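Protein FkbI (Streptomyces hygroscopicus, PDB 1R2J) binds FAD and probably acts as an acyl-ACP dehydrogenase in making the methoxymalonyl extender unit of the polyketide FK520. Local coordinates at residues 10-13 and 14-18. Residues are numbered along the deposited sequence; the frame is centred on the assembly and turned at random.
Sequences DLVG and DRAAE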
ATOM      1  N   ASP A  10       8.017 -18.594   3.291  1.00 25.89           N
ATOM      2  CA  ASP A  10       9.105 -19.177   2.563  1.00 26.54           C
ATOM      3  C   ASP A  10       9.389 -18.783   1.131  1.00 26.04           C
ATOM      4  O   ASP A  10      10.468 -19.030   0.602  1.00 26.83           O
ATOM      5  CB  ASP A  10       9.336 -20.703   2.797  1.00 28.65           C
ATOM      6  CG  ASP A  10       8.814 -21.284   4.114  1.00 28.99           C
ATOM      7  OD1 ASP A  10       7.930 -22.148   4.112  1.00 27.59           O
ATOM      8  OD2 ASP A  10       9.370 -20.869   5.150  1.00 28.40           O
ATOM      9  N   LEU A  11       8.377 -18.138   0.566  1.00 25.02           N
ATOM     10  CA  LEU A  11       8.391 -17.539  -0.729  1.00 25.61           C
ATOM     11  C   LEU A  11       9.467 -16.468  -0.442  1.00 26.30           C
ATOM     12  O   LEU A  11      10.560 -16.512  -0.989  1.00 26.59           O
ATOM     13  CB  LEU A  11       7.034 -16.911  -1.068  1.00 27.16           C
ATOM     14  CG  LEU A  11       6.245 -17.736  -2.090  1.00 27.94           C
ATOM     15  CD1 LEU A  11       6.254 -19.186  -1.661  1.00 31.43           C
ATOM     16  CD2 LEU A  11       4.827 -17.223  -2.223  1.00 28.87           C
ATOM     17  N   VAL A  12       9.178 -15.533   0.467  1.00 25.42           N
ATOM     18  CA  VAL A  12      10.172 -14.510   0.837  1.00 23.66           C
ATOM     19  C   VAL A  12      11.460 -15.208   1.283  1.00 26.06           C
ATOM     20  O   VAL A  12      12.557 -14.906   0.798  1.00 25.42           O
ATOM     21  CB  VAL A  12       9.712 -13.597   2.022  1.00 21.20           C
ATOM     22  CG1 VAL A  12      10.819 -12.593   2.378  1.00 16.99           C
ATOM     23  CG2 VAL A  12       8.443 -12.855   1.646  1.00 19.66           C
ATOM     24  N   GLY A  13      11.292 -16.134   2.224  1.00 28.67           N
ATOM     25  CA  GLY A  13      12.382 -16.917   2.777  1.00 32.12           C
ATOM     26  C   GLY A  13      13.806 -16.425   2.628  1.00 35.40           C
ATOM     27  O   GLY A  13      14.596 -17.013   1.886  1.00 40.10           O
ATOM     28  N   ASP A  14      14.142 -15.347   3.324  1.00 36.69           N
ATOM     29  CA  ASP A  14      15.504 -14.827   3.281  1.00 37.85           C
ATOM     30  C   ASP A  14      15.953 -14.384   1.889  1.00 37.62           C
ATOM     31  O   ASP A  14      16.825 -15.005   1.279  1.00 42.37           O
ATOM     32  CB  ASP A  14      16.460 -15.896   3.806  1.00 39.24           C
ATOM     33  CG  ASP A  14      17.894 -15.438   3.819  1.00 42.01           C
ATOM     34  OD1 ASP A  14      18.224 -14.537   4.622  1.00 45.67           O
ATOM     35  OD2 ASP A  14      18.692 -15.976   3.018  1.00 44.33           O
ATOM     36  N   ARG A  15      15.344 -13.321   1.385  1.00 34.56           N
ATOM     37  CA  ARG A  15      15.693 -12.773   0.079  1.00 31.64           C
ATOM     38  C   ARG A  15      15.316 -11.294   0.045  1.00 29.11           C
ATOM     39  O   ARG A  15      15.635 -10.579  -0.905  1.00 26.99           O
ATOM     40  CB  ARG A  15      14.965 -13.530  -1.043  1.00 32.83           C
ATOM     41  CG  ARG A  15      15.638 -14.843  -1.456  1.00 36.26           C
ATOM     42  CD  ARG A  15      14.877 -15.536  -2.586  1.00 38.37           C
ATOM     43  NE  ARG A  15      13.729 -16.286  -2.093  1.00 40.08           N
ATOM     44  CZ  ARG A  15      13.808 -17.483  -1.519  1.00 40.89           C
ATOM     45  NH1 ARG A  15      12.706 -18.088  -1.094  1.00 41.26           N
ATOM     46  NH2 ARG A  15      14.981 -18.084  -1.384  1.00 41.83           N
ATOM     47  N   ALA A  16      14.646 -10.840   1.100  1.00 26.28           N
ATOM     48  CA  ALA A  16      14.209  -9.449   1.191  1.00 25.38           C
ATOM     49  C   ALA A  16      15.385  -8.478   1.095  1.00 25.07           C
ATOM     50  O   ALA A  16      15.321  -7.486   0.371  1.00 24.87           O
ATOM     51  CB  ALA A  16      13.439  -9.230   2.494  1.00 24.88           C
ATOM     52  N   ALA A  17      16.459  -8.769   1.820  1.00 25.02           N
ATOM     53  CA  ALA A  17      17.643  -7.913   1.801  1.00 25.63           C
ATOM     54  C   ALA A  17      18.168  -7.677   0.377  1.00 26.01           C
ATOM     55  O   ALA A  17      18.384  -6.533  -0.038  1.00 25.76           O
ATOM     56  CB  ALA A  17      18.739  -8.526   2.672  1.00 25.67           C
ATOM     57  N   GLU A  18      18.365  -8.756  -0.371  1.00 26.73           N
ATOM     58  CA  GLU A  18      18.863  -8.657  -1.744  1.00 28.06           C
ATOM     59  C   GLU A  18      17.870  -7.966  -2.676  1.00 27.46           C
ATOM     60  O   GLU A  18      18.269  -7.193  -3.554  1.00 27.45           O
ATOM     61  CB  GLU A  18      19.187 -10.047  -2.285  1.00 30.44           C
ATOM     62  CG  GLU A  18      20.053 -10.049  -3.536  1.00 36.77           C
ATOM     63  CD  GLU A  18      19.285  -9.700  -4.798  1.00 39.87           C
ATOM     64  OE1 GLU A  18      18.236 -10.331  -5.055  1.00 42.67           O
ATOM     65  OE2 GLU A  18      19.735  -8.798  -5.539  1.00 42.10           O
TER
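Arg15 reaches back to the carbonyl oxygen of Leu11, near the C-terminal end of helix 5-12, from the N-cap position of helix 16-22, at the turn that joins these helices of the acyl-CoA dehydrogenase N-terminal domain. Its NH1 lies 2.7 Å from Leu11 O in a fairly straight hydrogen bond (159° at the hydrogen), and NE adds a weak one to the same oxygen at 3.4 Å. The acceptor sits at the edge of the guanidinium, near its plane, whereas NH1 stands above the carbonyl plane of Leu11. Arginine suits this place because its long chain can fold back and offer several N-H groups, and its positive charge is probably favourable near the partly negative C-terminal end of the helix. The bend at chi3 (-81°) helps to fold the chain back, and Gly13 O lies 3.3 Å above one face of the guanidinium, displaced toward its rim. Val12 CG1 packs against Ala16 CB at 4.3 Å, a small buried apolar contact between the two helices. Leu11 also touches Leu29 and Leu33, so this end of helix 5-12 packs against helix 27-35. Gly13 breaks the first helix with a positive phi (19°), and glycine fits because a beta carbon there would collide with Asp10 O. That oxygen also lies 3.0 Å from Arg15 NH1, at an angle too poor for a hydrogen bond.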